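Local structure of leucine aminopeptidase A1, chloroplastic (Solanum lycopersicum, 5D8N) at residues V166-F171 and A211-G216; L295-K300 and E524-N529; V404-D409 and K494-H499; A426-P431 and L498-A503; E448-M453 and V519-E524. The protein releases unsubstituted N-terminal amino acids, preferably leucine, from peptides as a homohexameric, metal-dependent aminopeptidase of the M17 family, and also has protein-folding chaperone activity. The protein carries 1 engineered substitution. One frame throughout, in Å; residues are numbered along the deposited sequence.

Interaction 1 is formed first along the chain, closing a loop of 39 residues and pairing helices 152-170 and 197-221; it ends before any other contact begins. Interaction 2 closes the longest loop, bringing the C-terminal helix 519-527 back onto strand 293-305, and interactions 3, 4 and 5 are nested inside it. Interactions 3 and 4 build successive strands of the eight-stranded sheet, 406-411, 496-501 and 426-429, and share Leu498 and His499. Interaction 5 crosses both of them in chain order and ties the region of edge strand 450-452 to the start of helix 519-527. At Val213 and Val519, interactions 1 and 5 touch.

Interaction 1. Residues V166-F171 and A211-G216; sequences VVLGSF and AGVILG
Helices 152-170 and 197-221 meet where Val167, Leu168 and Phe171 close around Val213 and Ile214, their local segments running nearly parallel. These short segments are 10.4 Å apart at their closest and cross at -20°, a separation at which branched side chains fill the space between the backbones. Ile214 is the central residue, and each of its branches has its own partner. Its CG2 methyl, turned anti to the backbone nitrogen, lies obliquely by the Phe171 ring, 3.7 Å from Phe171 CE1. The other branch reaches across the gap: CG1 meets Leu168 CD2 at 4.0 Å, and the terminal CD1 comes to 4.1 Å from Val167 CG1, the two side chains crossing at about a right angle. Leu168 also uses CD2 against Val213 CG1, 3.7 Å away. In M17 aminopeptidases a long helix joins the N-terminal domain to the catalytic domain, and helix 197-221, with its place in the chain, is consistent with that role; helix 152-170 belongs to the N-terminal side. Beta-branched valine and isoleucine suit such a helical seam, since their methyls stand close to the backbone and lose little freedom there. An alanine in place of Ile214 is likely to open a gap between the helices, leaving the Phe171 ring and the methyls of Val167 and Leu168 without their common partner. At the end of the first helix, Ser170 OG folds back to donate to Val166 O at 2.8 Å, while the Phe171 side chain also packs on Arg217 and Glu218 of helix 197-221.

Interaction 2. Residues L295-K300 and E524-N529; sequences LALVGK and EWVLRN
Leu295 and Leu297, two residues apart on strand 293-305, meet the six-membered ring of Trp525 on the C-terminal helix. Leu297 CD2 lies 3.7 Å from Trp525 CZ3, and Leu295 CD2 lies 3.9 Å from Trp525 CH2; both methyls approach the indole obliquely. The chi1 of Trp525 (176°) puts CG on the far side from the backbone N and carries this broad ring out to the strand, where it can meet both leucines at once. Leu295 CD1 touches both the ring, at Trp525 CZ3, and the chain end, 4.0 Å from Asn529 CB. Val526 CG2 fills in more loosely, 4.3 Å from Leu295 CD1.

Between the two segments the contact is apolar; the polar bonds lie within the chain end or lead out of the contact. Asn529 ND2 donates to Trp525 O at 2.9 Å, from above the carbonyl plane, and the same nitrogen stands 3.4 Å over the Trp525 ring near its rim. Asn529 OD1 bonds Lys406 NZ on strand 406-411. Arg528 NE and NH2 both bond Glu524 OE1, which lies in the guanidinium plane of this salt bridge.

Strand 293-305 lies between strands 347-358 and 406-411, and both neighbours also touch this helix, through Val526 and Trp525 respectively; helix 433-446 flanks the indole through Leu435.

Interaction 3. Residues V404-D409 and K494-H499; sequences VEKIID and KVQWLH
Asp409 holds two aromatic side chains of the neighbouring strand, one with each carboxylate oxygen. His499 ND1 donates to Asp409 OD1 at 2.7 Å with an N-H...O angle of 171°; OD1 accepts through its syn lone pair and lies in the imidazole plane. Trp497 NE1 donates to Asp409 OD2 at 2.9 Å, the oxygen being met nearly along its C-O bond. A short carboxylate with two acceptor oxygens fits here; chi1 of 80° places CG between the backbone nitrogen and the carbonyl carbon and swings it to the next strand. With an alanine in its place, both buried N-H groups would probably lose their acceptor and the rings be freer to turn.

A parallel ladder sets these groups in place. It begins with Gln496 N to Glu405 O at 3.0 Å, and at this opening end Glu405 O also takes a water shared with Lys494 O. Ile407 N bonds Gln496 O at 2.8 Å, Leu498 N bonds Ile407 O at 2.9 Å, and Asp409 N continues to Leu498 O. Ile407 CD1 packs 3.7 Å from Val495 CG1, while on the opposite face Lys406 lies alongside Gln496 and sends NZ to a salt bridge with Glu438.

Strand 293-305 borders 406-411 on its other side. Helices 388-401 and 479-488 cover the face bearing Ile407 and Trp497; helix 433-446 covers that of Ile408 and Leu498.

Interaction 4. Residues A426-P431 and L498-A503; sequences AGAFTP and LHLDVA
Ala428 CB and Leu500 CD1 meet at 3.6 Å in the apolar centre of this antiparallel pair. Next to them Ala426 CB touches Val502 CG1 at 4.0 Å, and Thr430 CB rests against Leu498 CB at 3.8 Å. Alanines suit this face, as their short side chains leave space for the leucine branches from the partner strand. On the other face Phe429 CD1 comes to 3.6 Å from His499 CD2; the two side chains run side by side the same way, their ring planes 31° apart. A CB on Gly427 would be crowded by Phe429 CE1, so glycine suits the place.

Strands 426-429 and 496-501 belong to the mixed sheet of the catalytic domain, and here the direction reverses: 496-501 is parallel to 406-411 on one side and antiparallel to 426-429 on the other. Phe429 pairs with His499, and Gly427 with Asp501, as hydrogen-bonded pairs around the non-hydrogen-bonded pair of Ala428 and Leu500. His499 N donates to Phe429 O at 2.8 Å, almost straight at 175°, and Phe429 N returns the bond to His499 O. Asp501 N reaches Gly427 O at 2.8 Å, whereas Gly427 N to Asp501 O is longer.

Toward the polar edge, Thr430 OG1 bonds Trp497 O and Asn432 N. The carboxylate of Asp501 is held by Thr414 OG1 and Leu413 N.

Interaction 5. Residues E448-M453 and V519-E524; sequences EKLWRM and VSTLVE
Glu448 reaches the opening turn of helix 519-527, where its carboxylate collects donors from that helix's N-terminal end. Thr521 OG1 donates to Glu448 OE1 at 2.6 Å, using the anti lone pair of that oxygen, and Thr521 N donates to the same oxygen at 3.2 Å from well above the carboxylate plane. One residue therefore supplies both bonds to OE1, and threonine suits the place because its hydroxyl and backbone N-H both face Glu448 on this first turn. The other oxygen is also satisfied: Glu448 OE2 accepts from Gly518 N and from a water at 2.7 Å, which in turn accepts from Ser520 N at 3.1 Å. Of the N-H groups at the helix start, Thr521 N is thus met by the carboxylate itself and Ser520 N through the water, while Gly518 N lies just before the helix; the negative charge would probably be favoured by the positive end of the helix dipole. Ser520 OG lies 3.2 Å from Glu448 CD without a hydrogen bond to either carboxylate oxygen. Glutamate has the length needed: its chain is extended beyond CG (chi2 -161°), carrying the carboxylate out to the helix.

Ser446 OG links both sides, bonding Thr521 OG1 and Glu448 N. An apolar touch is left to Leu450 CD2, 4.4 Å from Thr521 CG2.

Leu450 also packs on Val439 and Ala443 of helix 433-446, while Val519 and Ser520 rest on helix 197-221. Strand 450-452 pairs with 426-429 at the edge of the sheet, and beyond it Trp451 NE1 bonds Arg452 O of a neighbouring subunit.

Interaction 1. Residues V166-F171 and A211-G216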
# COMPACT_ATOMS: atom_id res chain seq x y z
N VAL A 166 -8.47 41.68 -15.32
CA VAL A 166 -8.46 41.58 -16.78
C VAL A 166 -7.07 41.12 -17.28
O VAL A 166 -6.99 40.30 -18.17
CB VAL A 166 -8.84 42.91 -17.44
CG1 VAL A 166 -8.64 42.84 -18.95
CG2 VAL A 166 -10.29 43.23 -17.11
N VAL A 167 -6.00 41.71 -16.73
CA VAL A 167 -4.65 41.44 -17.20
C VAL A 167 -4.29 39.99 -16.88
O VAL A 167 -3.90 39.23 -17.75
CB VAL A 167 -3.62 42.41 -16.59
CG1 VAL A 167 -2.19 42.00 -16.93
CG2 VAL A 167 -3.83 43.82 -17.11
N LEU A 168 -4.53 39.58 -15.64
CA LEU A 168 -4.17 38.24 -15.24
C LEU A 168 -5.10 37.22 -15.88
O LEU A 168 -4.67 36.17 -16.27
CB LEU A 168 -4.25 38.11 -13.72
CG LEU A 168 -3.26 38.98 -12.96
CD1 LEU A 168 -3.40 38.68 -11.46
CD2 LEU A 168 -1.87 38.67 -13.46
N GLY A 169 -6.36 37.59 -16.08
CA GLY A 169 -7.33 36.70 -16.69
C GLY A 169 -7.07 36.49 -18.17
O GLY A 169 -7.43 35.44 -18.69
N SER A 170 -6.39 37.43 -18.82
CA SER A 170 -6.07 37.33 -20.24
C SER A 170 -4.78 36.58 -20.51
O SER A 170 -4.50 36.28 -21.67
CB SER A 170 -5.92 38.72 -20.86
OG SER A 170 -7.16 39.39 -20.77
N PHE A 171 -3.99 36.32 -19.48
CA PHE A 171 -2.70 35.65 -19.68
C PHE A 171 -2.93 34.22 -20.12
O PHE A 171 -3.71 33.50 -19.50
CB PHE A 171 -1.89 35.68 -18.40
CG PHE A 171 -0.68 34.80 -18.43
CD1 PHE A 171 0.40 35.11 -19.24
CD2 PHE A 171 -0.65 33.64 -17.70
CE1 PHE A 171 1.56 34.35 -19.20
CE2 PHE A 171 0.48 32.84 -17.70
CZ PHE A 171 1.61 33.23 -18.42
N ALA A 211 2.80 42.34 -13.90
CA ALA A 211 3.94 41.88 -14.67
C ALA A 211 4.82 40.97 -13.82
O ALA A 211 5.41 40.00 -14.32
CB ALA A 211 4.73 43.06 -15.25
N GLY A 212 4.90 41.27 -12.53
CA GLY A 212 5.53 40.36 -11.59
C GLY A 212 4.79 39.04 -11.40
O GLY A 212 5.39 37.99 -11.37
N VAL A 213 3.47 39.09 -11.28
CA VAL A 213 2.68 37.88 -11.14
C VAL A 213 2.85 36.96 -12.36
O VAL A 213 3.05 35.75 -12.23
CB VAL A 213 1.20 38.22 -10.94
CG1 VAL A 213 0.35 36.96 -10.97
CG2 VAL A 213 0.99 38.95 -9.61
N ILE A 214 2.82 37.56 -13.53
CA ILE A 214 2.95 36.83 -14.79
C ILE A 214 4.34 36.21 -14.97
O ILE A 214 4.44 35.04 -15.33
CB ILE A 214 2.58 37.72 -15.98
CG1 ILE A 214 1.06 37.86 -16.00
CG2 ILE A 214 3.07 37.12 -17.30
CD1 ILE A 214 0.56 38.93 -16.94
N LEU A 215 5.38 36.92 -14.57
CA LEU A 215 6.70 36.32 -14.52
C LEU A 215 6.72 35.10 -13.59
O LEU A 215 7.30 34.06 -13.94
CB LEU A 215 7.75 37.35 -14.06
CG LEU A 215 9.16 36.80 -13.80
CD1 LEU A 215 9.72 36.21 -15.08
CD2 LEU A 215 10.07 37.88 -13.27
N GLY A 216 6.13 35.24 -12.41
CA GLY A 216 6.02 34.11 -11.51
C GLY A 216 5.32 32.90 -12.11
O GLY A 216 5.80 31.78 -12.01

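Interaction 2. Residues L295-K300 and E524-N529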
# COMPACT_ATOMS: atom_id res chain seq x y z
N LEU A 295 14.92 44.68 4.46
CA LEU A 295 14.05 43.49 4.40
C LEU A 295 14.70 42.44 3.51
O LEU A 295 15.37 42.78 2.52
CB LEU A 295 12.69 43.88 3.84
CG LEU A 295 12.02 45.12 4.46
CD1 LEU A 295 10.79 45.49 3.64
CD2 LEU A 295 11.62 44.86 5.90
N ALA A 296 14.40 41.17 3.77
CA ALA A 296 14.70 40.10 2.83
C ALA A 296 13.47 39.27 2.48
O ALA A 296 12.66 38.89 3.32
CB ALA A 296 15.80 39.19 3.37
N LEU A 297 13.49 38.79 1.24
CA LEU A 297 12.50 37.86 0.74
C LEU A 297 13.28 36.66 0.22
O LEU A 297 14.07 36.79 -0.71
CB LEU A 297 11.71 38.50 -0.41
CG LEU A 297 10.93 39.76 -0.03
CD1 LEU A 297 10.27 40.35 -1.26
CD2 LEU A 297 9.87 39.38 1.00
N VAL A 298 13.06 35.51 0.86
CA VAL A 298 13.75 34.27 0.54
C VAL A 298 12.79 33.26 -0.08
O VAL A 298 11.72 32.98 0.49
CB VAL A 298 14.35 33.67 1.82
CG1 VAL A 298 15.01 32.33 1.49
CG2 VAL A 298 15.36 34.64 2.40
N GLY A 299 13.15 32.73 -1.24
CA GLY A 299 12.28 31.79 -1.95
C GLY A 299 12.95 30.45 -2.17
O GLY A 299 14.11 30.38 -2.57
N LYS A 300 12.24 29.38 -1.85
CA LYS A 300 12.73 28.04 -2.17
C LYS A 300 12.85 27.89 -3.68
O LYS A 300 11.91 28.12 -4.43
CB LYS A 300 11.79 26.98 -1.60
CG LYS A 300 12.21 25.57 -1.94
CD LYS A 300 11.33 24.54 -1.25
CE LYS A 300 10.77 23.60 -2.30
NZ LYS A 300 10.44 22.30 -1.72
N GLU A 524 2.80 44.32 -1.40
CA GLU A 524 2.06 45.11 -0.41
C GLU A 524 2.85 45.19 0.88
O GLU A 524 2.88 46.22 1.54
CB GLU A 524 0.67 44.56 -0.13
CG GLU A 524 -0.33 44.83 -1.25
CD GLU A 524 -0.68 46.31 -1.43
OE1 GLU A 524 -0.60 47.08 -0.44
OE2 GLU A 524 -1.17 46.65 -2.53
N TRP A 525 3.43 44.07 1.30
CA TRP A 525 4.15 44.06 2.56
C TRP A 525 5.36 45.00 2.52
O TRP A 525 5.65 45.73 3.46
CB TRP A 525 4.62 42.64 2.90
CG TRP A 525 5.45 42.56 4.15
CD1 TRP A 525 5.01 42.71 5.43
CD2 TRP A 525 6.86 42.37 4.22
NE1 TRP A 525 6.04 42.47 6.31
CE2 TRP A 525 7.19 42.32 5.59
CE3 TRP A 525 7.85 42.09 3.28
CZ2 TRP A 525 8.48 42.02 6.04
CZ3 TRP A 525 9.14 41.83 3.71
CH2 TRP A 525 9.43 41.77 5.09
N VAL A 526 6.14 44.93 1.45
CA VAL A 526 7.29 45.84 1.28
C VAL A 526 6.86 47.30 1.33
O VAL A 526 7.48 48.11 2.02
CB VAL A 526 8.05 45.56 -0.04
CG1 VAL A 526 9.06 46.65 -0.36
CG2 VAL A 526 8.75 44.22 0.06
N LEU A 527 5.78 47.61 0.61
CA LEU A 527 5.28 48.97 0.53
C LEU A 527 4.73 49.51 1.84
O LEU A 527 4.80 50.71 2.08
CB LEU A 527 4.17 49.06 -0.51
CG LEU A 527 4.70 49.00 -1.94
CD1 LEU A 527 3.56 49.27 -2.90
CD2 LEU A 527 5.81 49.99 -2.16
N ARG A 528 4.24 48.63 2.70
CA ARG A 528 3.64 49.07 3.96
C ARG A 528 4.73 49.15 5.02
O ARG A 528 4.46 49.52 6.15
CB ARG A 528 2.53 48.12 4.38
CG ARG A 528 1.24 48.38 3.61
CD ARG A 528 0.30 47.18 3.44
NE ARG A 528 -0.64 47.43 2.34
CZ ARG A 528 -1.77 48.13 2.44
NH1 ARG A 528 -2.25 48.48 3.63
NH2 ARG A 528 -2.45 48.47 1.35
N ASN A 529 5.94 48.72 4.70
CA ASN A 529 7.07 48.98 5.57
C ASN A 529 7.69 50.34 5.28
O ASN A 529 8.91 50.51 5.32
CB ASN A 529 8.14 47.93 5.37
CG ASN A 529 7.99 46.78 6.33
OD1 ASN A 529 8.48 46.83 7.45
ND2 ASN A 529 7.32 45.73 5.89
OXT ASN A 529 6.98 51.25 4.85

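Interaction 3. Residues V404-D409 and K494-H499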
# COMPACT_ATOMS: atom_id res chain seq x y z
N VAL A 404 19.63 42.27 7.61
CA VAL A 404 18.24 42.69 7.53
C VAL A 404 17.54 42.73 8.89
O VAL A 404 17.89 42.02 9.81
CB VAL A 404 17.46 41.87 6.49
CG1 VAL A 404 18.10 42.05 5.12
CG2 VAL A 404 17.41 40.40 6.88
N GLU A 405 16.44 43.46 8.95
CA GLU A 405 15.59 43.54 10.13
C GLU A 405 14.42 42.52 10.08
O GLU A 405 13.97 42.02 11.10
CB GLU A 405 15.06 44.98 10.16
CG GLU A 405 14.01 45.32 11.21
CD GLU A 405 13.55 46.77 11.15
OE1 GLU A 405 14.17 47.58 10.43
OE2 GLU A 405 12.61 47.11 11.90
N LYS A 406 13.91 42.20 8.89
CA LYS A 406 12.76 41.32 8.75
C LYS A 406 12.99 40.42 7.53
O LYS A 406 13.42 40.89 6.47
CB LYS A 406 11.48 42.13 8.57
CG LYS A 406 11.18 43.14 9.68
CD LYS A 406 9.91 43.93 9.40
CE LYS A 406 9.70 45.05 10.42
NZ LYS A 406 8.46 45.79 10.07
N ILE A 407 12.60 39.15 7.66
CA ILE A 407 12.63 38.17 6.58
C ILE A 407 11.24 37.55 6.42
O ILE A 407 10.66 37.05 7.38
CB ILE A 407 13.62 37.03 6.90
CG1 ILE A 407 15.02 37.59 7.14
CG2 ILE A 407 13.66 36.04 5.75
CD1 ILE A 407 15.99 36.56 7.66
N ILE A 408 10.83 37.40 5.17
CA ILE A 408 9.80 36.44 4.81
C ILE A 408 10.36 35.40 3.86
O ILE A 408 10.92 35.78 2.83
CB ILE A 408 8.57 37.12 4.16
CG1 ILE A 408 7.93 38.12 5.12
CG2 ILE A 408 7.54 36.06 3.74
CD1 ILE A 408 6.75 38.86 4.54
N ASP A 409 10.15 34.12 4.16
CA ASP A 409 10.45 33.08 3.18
C ASP A 409 9.16 32.46 2.67
O ASP A 409 8.17 32.39 3.39
CB ASP A 409 11.39 32.00 3.71
CG ASP A 409 10.69 30.97 4.57
OD1 ASP A 409 9.99 30.08 4.00
OD2 ASP A 409 10.90 31.01 5.81
N LYS A 494 17.41 37.84 16.68
CA LYS A 494 17.12 39.26 16.64
C LYS A 494 16.44 39.69 15.32
O LYS A 494 16.08 40.84 15.15
CB LYS A 494 18.40 40.07 16.89
CG LYS A 494 19.26 40.29 15.64
CD LYS A 494 20.74 40.02 15.92
CE LYS A 494 21.70 40.75 14.98
NZ LYS A 494 21.46 40.37 13.55
N VAL A 495 16.35 38.81 14.34
CA VAL A 495 15.70 39.20 13.09
C VAL A 495 14.24 38.75 13.18
O VAL A 495 13.96 37.63 13.57
CB VAL A 495 16.44 38.55 11.91
CG1 VAL A 495 15.74 38.86 10.61
CG2 VAL A 495 17.88 39.06 11.85
N GLN A 496 13.31 39.59 12.76
CA GLN A 496 11.92 39.13 12.66
C GLN A 496 11.75 38.29 11.40
O GLN A 496 12.31 38.60 10.36
CB GLN A 496 10.96 40.30 12.59
CG GLN A 496 11.01 41.24 13.78
CD GLN A 496 9.84 42.21 13.76
OE1 GLN A 496 9.04 42.23 12.85
NE2 GLN A 496 9.81 43.09 14.73
N TRP A 497 11.08 37.15 11.52
CA TRP A 497 11.05 36.18 10.45
C TRP A 497 9.71 35.46 10.42
O TRP A 497 9.17 35.05 11.45
CB TRP A 497 12.21 35.21 10.59
CG TRP A 497 11.99 33.90 9.87
CD1 TRP A 497 12.05 33.70 8.51
CD2 TRP A 497 11.54 32.67 10.43
NE1 TRP A 497 11.75 32.40 8.21
CE2 TRP A 497 11.47 31.74 9.38
CE3 TRP A 497 11.40 32.21 11.74
CZ2 TRP A 497 11.16 30.39 9.59
CZ3 TRP A 497 11.05 30.88 11.95
CH2 TRP A 497 10.95 29.99 10.88
N LEU A 498 9.17 35.39 9.21
CA LEU A 498 7.97 34.61 8.94
C LEU A 498 8.16 33.66 7.76
O LEU A 498 8.69 34.04 6.70
CB LEU A 498 6.79 35.53 8.67
CG LEU A 498 5.41 34.89 8.40
CD1 LEU A 498 4.36 35.85 8.90
CD2 LEU A 498 5.17 34.63 6.93
N HIS A 499 7.61 32.47 7.92
CA HIS A 499 7.70 31.40 6.93
C HIS A 499 6.30 31.17 6.36
O HIS A 499 5.35 30.95 7.11
CB HIS A 499 8.22 30.12 7.59
CG HIS A 499 7.89 28.87 6.84
ND1 HIS A 499 8.38 28.61 5.59
CD2 HIS A 499 7.23 27.75 7.22
CE1 HIS A 499 7.99 27.41 5.20
NE2 HIS A 499 7.29 26.86 6.18
O HOH W 1 14.66 42.77 13.68

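Interaction 4. Residues A426-P431 and L498-A503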
# COMPACT_ATOMS: atom_id res chain seq x y z
N ALA A 426 -2.51 29.51 2.16
CA ALA A 426 -1.15 29.25 2.60
C ALA A 426 -1.06 29.35 4.11
O ALA A 426 -1.83 30.08 4.74
CB ALA A 426 -0.18 30.22 1.93
N GLY A 427 -0.11 28.63 4.69
CA GLY A 427 0.13 28.69 6.12
C GLY A 427 1.29 29.62 6.43
O GLY A 427 2.37 29.49 5.86
N ALA A 428 1.10 30.47 7.44
CA ALA A 428 2.08 31.44 7.86
C ALA A 428 2.54 31.06 9.27
O ALA A 428 1.72 30.88 10.18
CB ALA A 428 1.47 32.84 7.87
N PHE A 429 3.86 31.01 9.45
CA PHE A 429 4.46 30.64 10.71
C PHE A 429 5.48 31.68 11.12
O PHE A 429 6.37 31.99 10.34
CB PHE A 429 5.18 29.30 10.59
CG PHE A 429 4.29 28.16 10.20
CD1 PHE A 429 4.02 27.91 8.88
CD2 PHE A 429 3.89 27.25 11.14
CE1 PHE A 429 3.23 26.85 8.51
CE2 PHE A 429 3.08 26.18 10.78
CZ PHE A 429 2.73 26.00 9.46
N THR A 430 5.32 32.24 12.32
CA THR A 430 6.30 33.20 12.81
C THR A 430 6.33 33.23 14.33
O THR A 430 5.29 33.11 14.96
CB THR A 430 6.00 34.62 12.27
OG1 THR A 430 6.97 35.55 12.76
CG2 THR A 430 4.63 35.09 12.70
N PRO A 431 7.52 33.41 14.92
CA PRO A 431 7.63 33.75 16.34
C PRO A 431 7.19 35.18 16.65
O PRO A 431 7.07 35.55 17.80
CB PRO A 431 9.13 33.60 16.65
CG PRO A 431 9.70 32.83 15.49
CD PRO A 431 8.84 33.18 14.31
N LEU A 498 9.17 35.39 9.21
CA LEU A 498 7.97 34.61 8.94
C LEU A 498 8.16 33.66 7.76
O LEU A 498 8.69 34.04 6.70
CB LEU A 498 6.79 35.53 8.67
CG LEU A 498 5.41 34.89 8.40
CD1 LEU A 498 4.36 35.85 8.90
CD2 LEU A 498 5.17 34.63 6.93
N HIS A 499 7.61 32.47 7.92
CA HIS A 499 7.70 31.40 6.93
C HIS A 499 6.30 31.17 6.36
O HIS A 499 5.35 30.95 7.11
CB HIS A 499 8.22 30.12 7.59
CG HIS A 499 7.89 28.87 6.84
ND1 HIS A 499 8.38 28.61 5.59
CD2 HIS A 499 7.23 27.75 7.22
CE1 HIS A 499 7.99 27.41 5.20
NE2 HIS A 499 7.29 26.86 6.18
N LEU A 500 6.21 31.19 5.04
CA LEU A 500 4.95 30.97 4.36
C LEU A 500 5.00 29.69 3.53
O LEU A 500 5.77 29.59 2.57
CB LEU A 500 4.63 32.19 3.51
CG LEU A 500 3.16 32.40 3.14
CD1 LEU A 500 2.29 32.64 4.36
CD2 LEU A 500 3.00 33.54 2.14
N ASP A 501 4.25 28.69 3.99
CA ASP A 501 4.17 27.39 3.31
C ASP A 501 3.06 27.47 2.26
O ASP A 501 1.86 27.39 2.56
CB ASP A 501 3.91 26.27 4.33
CG ASP A 501 4.20 24.85 3.79
OD1 ASP A 501 4.34 24.68 2.56
OD2 ASP A 501 4.31 23.90 4.62
N VAL A 502 3.49 27.59 1.01
CA VAL A 502 2.61 27.89 -0.13
C VAL A 502 2.44 26.69 -1.07
O VAL A 502 2.07 26.86 -2.22
CB VAL A 502 3.17 29.07 -0.96
CG1 VAL A 502 3.25 30.33 -0.12
CG2 VAL A 502 4.55 28.78 -1.53
N ALA A 503 2.65 25.49 -0.57
CA ALA A 503 2.45 24.29 -1.35
C ALA A 503 1.14 24.26 -2.14
O ALA A 503 1.13 23.78 -3.27
CB ALA A 503 2.55 23.04 -0.49

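Interaction 5. Residues E448-M453 and V519-E524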
# COMPACT_ATOMS: atom_id res chain seq x y z
N GLU A 448 -4.99 37.99 -1.33
CA GLU A 448 -4.49 36.62 -1.27
C GLU A 448 -4.87 35.96 0.06
O GLU A 448 -5.00 36.62 1.09
CB GLU A 448 -2.98 36.61 -1.49
CG GLU A 448 -2.59 37.04 -2.90
CD GLU A 448 -1.17 36.62 -3.31
OE1 GLU A 448 -0.20 37.00 -2.63
OE2 GLU A 448 -1.02 36.08 -4.44
N LYS A 449 -5.02 34.64 0.04
CA LYS A 449 -5.48 33.88 1.21
C LYS A 449 -4.34 33.21 1.93
O LYS A 449 -3.60 32.41 1.34
CB LYS A 449 -6.48 32.79 0.81
CG LYS A 449 -7.75 33.30 0.17
CD LYS A 449 -8.63 32.14 -0.29
CE LYS A 449 -9.78 32.72 -1.10
NZ LYS A 449 -10.96 31.83 -1.23
N LEU A 450 -4.26 33.49 3.23
CA LEU A 450 -3.30 32.85 4.12
C LEU A 450 -3.84 32.81 5.54
O LEU A 450 -4.80 33.51 5.88
CB LEU A 450 -1.92 33.53 4.03
CG LEU A 450 -1.77 35.02 4.29
CD1 LEU A 450 -1.83 35.35 5.77
CD2 LEU A 450 -0.46 35.54 3.73
N TRP A 451 -3.21 32.01 6.39
CA TRP A 451 -3.69 31.81 7.75
C TRP A 451 -2.49 31.47 8.62
O TRP A 451 -1.71 30.57 8.31
CB TRP A 451 -4.70 30.66 7.78
CG TRP A 451 -5.45 30.50 9.08
CD1 TRP A 451 -5.15 29.67 10.11
CD2 TRP A 451 -6.62 31.24 9.49
NE1 TRP A 451 -6.09 29.77 11.12
CE2 TRP A 451 -7.02 30.72 10.74
CE3 TRP A 451 -7.32 32.31 8.94
CZ2 TRP A 451 -8.08 31.26 11.46
CZ3 TRP A 451 -8.46 32.79 9.61
CH2 TRP A 451 -8.82 32.26 10.87
N ARG A 452 -2.36 32.17 9.74
CA ARG A 452 -1.30 31.87 10.67
C ARG A 452 -1.53 30.52 11.35
O ARG A 452 -2.66 30.17 11.73
CB ARG A 452 -1.16 32.96 11.71
CG ARG A 452 0.13 32.84 12.50
CD ARG A 452 0.16 33.78 13.69
NE ARG A 452 1.45 33.78 14.38
CZ ARG A 452 1.74 34.53 15.44
NH1 ARG A 452 0.88 35.43 15.87
NH2 ARG A 452 2.96 34.50 15.97
N MET A 453 -0.45 29.77 11.48
CA MET A 453 -0.47 28.49 12.18
C MET A 453 0.57 28.53 13.29
O MET A 453 1.53 29.29 13.23
CB MET A 453 -0.11 27.37 11.20
CG MET A 453 -1.12 27.22 10.08
SD MET A 453 -2.63 26.42 10.68
CE MET A 453 -2.08 24.74 10.83
N VAL A 519 3.18 37.10 -5.00
CA VAL A 519 3.81 38.32 -5.49
C VAL A 519 3.07 39.51 -4.93
O VAL A 519 3.68 40.41 -4.36
CB VAL A 519 3.82 38.38 -7.03
CG1 VAL A 519 4.30 39.72 -7.52
CG2 VAL A 519 4.72 37.30 -7.60
N SER A 520 1.76 39.55 -5.10
CA SER A 520 1.01 40.75 -4.70
C SER A 520 1.12 41.01 -3.22
O SER A 520 1.20 42.16 -2.78
CB SER A 520 -0.45 40.68 -5.16
OG SER A 520 -1.07 39.51 -4.61
N THR A 521 1.05 39.95 -2.41
CA THR A 521 1.15 40.11 -0.97
C THR A 521 2.55 40.63 -0.56
O THR A 521 2.67 41.54 0.28
CB THR A 521 0.82 38.80 -0.23
OG1 THR A 521 -0.53 38.41 -0.53
CG2 THR A 521 0.96 38.93 1.26
N LEU A 522 3.59 40.07 -1.16
CA LEU A 522 4.93 40.54 -0.84
C LEU A 522 5.14 42.01 -1.20
O LEU A 522 5.79 42.76 -0.46
CB LEU A 522 5.99 39.68 -1.53
CG LEU A 522 6.05 38.21 -1.08
CD1 LEU A 522 7.11 37.46 -1.87
CD2 LEU A 522 6.24 38.04 0.41
N VAL A 523 4.64 42.40 -2.36
CA VAL A 523 4.74 43.79 -2.77
C VAL A 523 4.03 44.68 -1.76
O VAL A 523 4.58 45.73 -1.36
CB VAL A 523 4.19 44.02 -4.19
CG1 VAL A 523 4.04 45.52 -4.49
CG2 VAL A 523 5.11 43.36 -5.21
N GLU A 524 2.80 44.32 -1.40
CA GLU A 524 2.06 45.11 -0.41
C GLU A 524 2.85 45.19 0.88
O GLU A 524 2.88 46.22 1.54
CB GLU A 524 0.67 44.56 -0.13
CG GLU A 524 -0.33 44.83 -1.25
CD GLU A 524 -0.68 46.31 -1.43
OE1 GLU A 524 -0.60 47.08 -0.44
OE2 GLU A 524 -1.17 46.65 -2.53
O HOH W 2 0.26 37.22 -6.56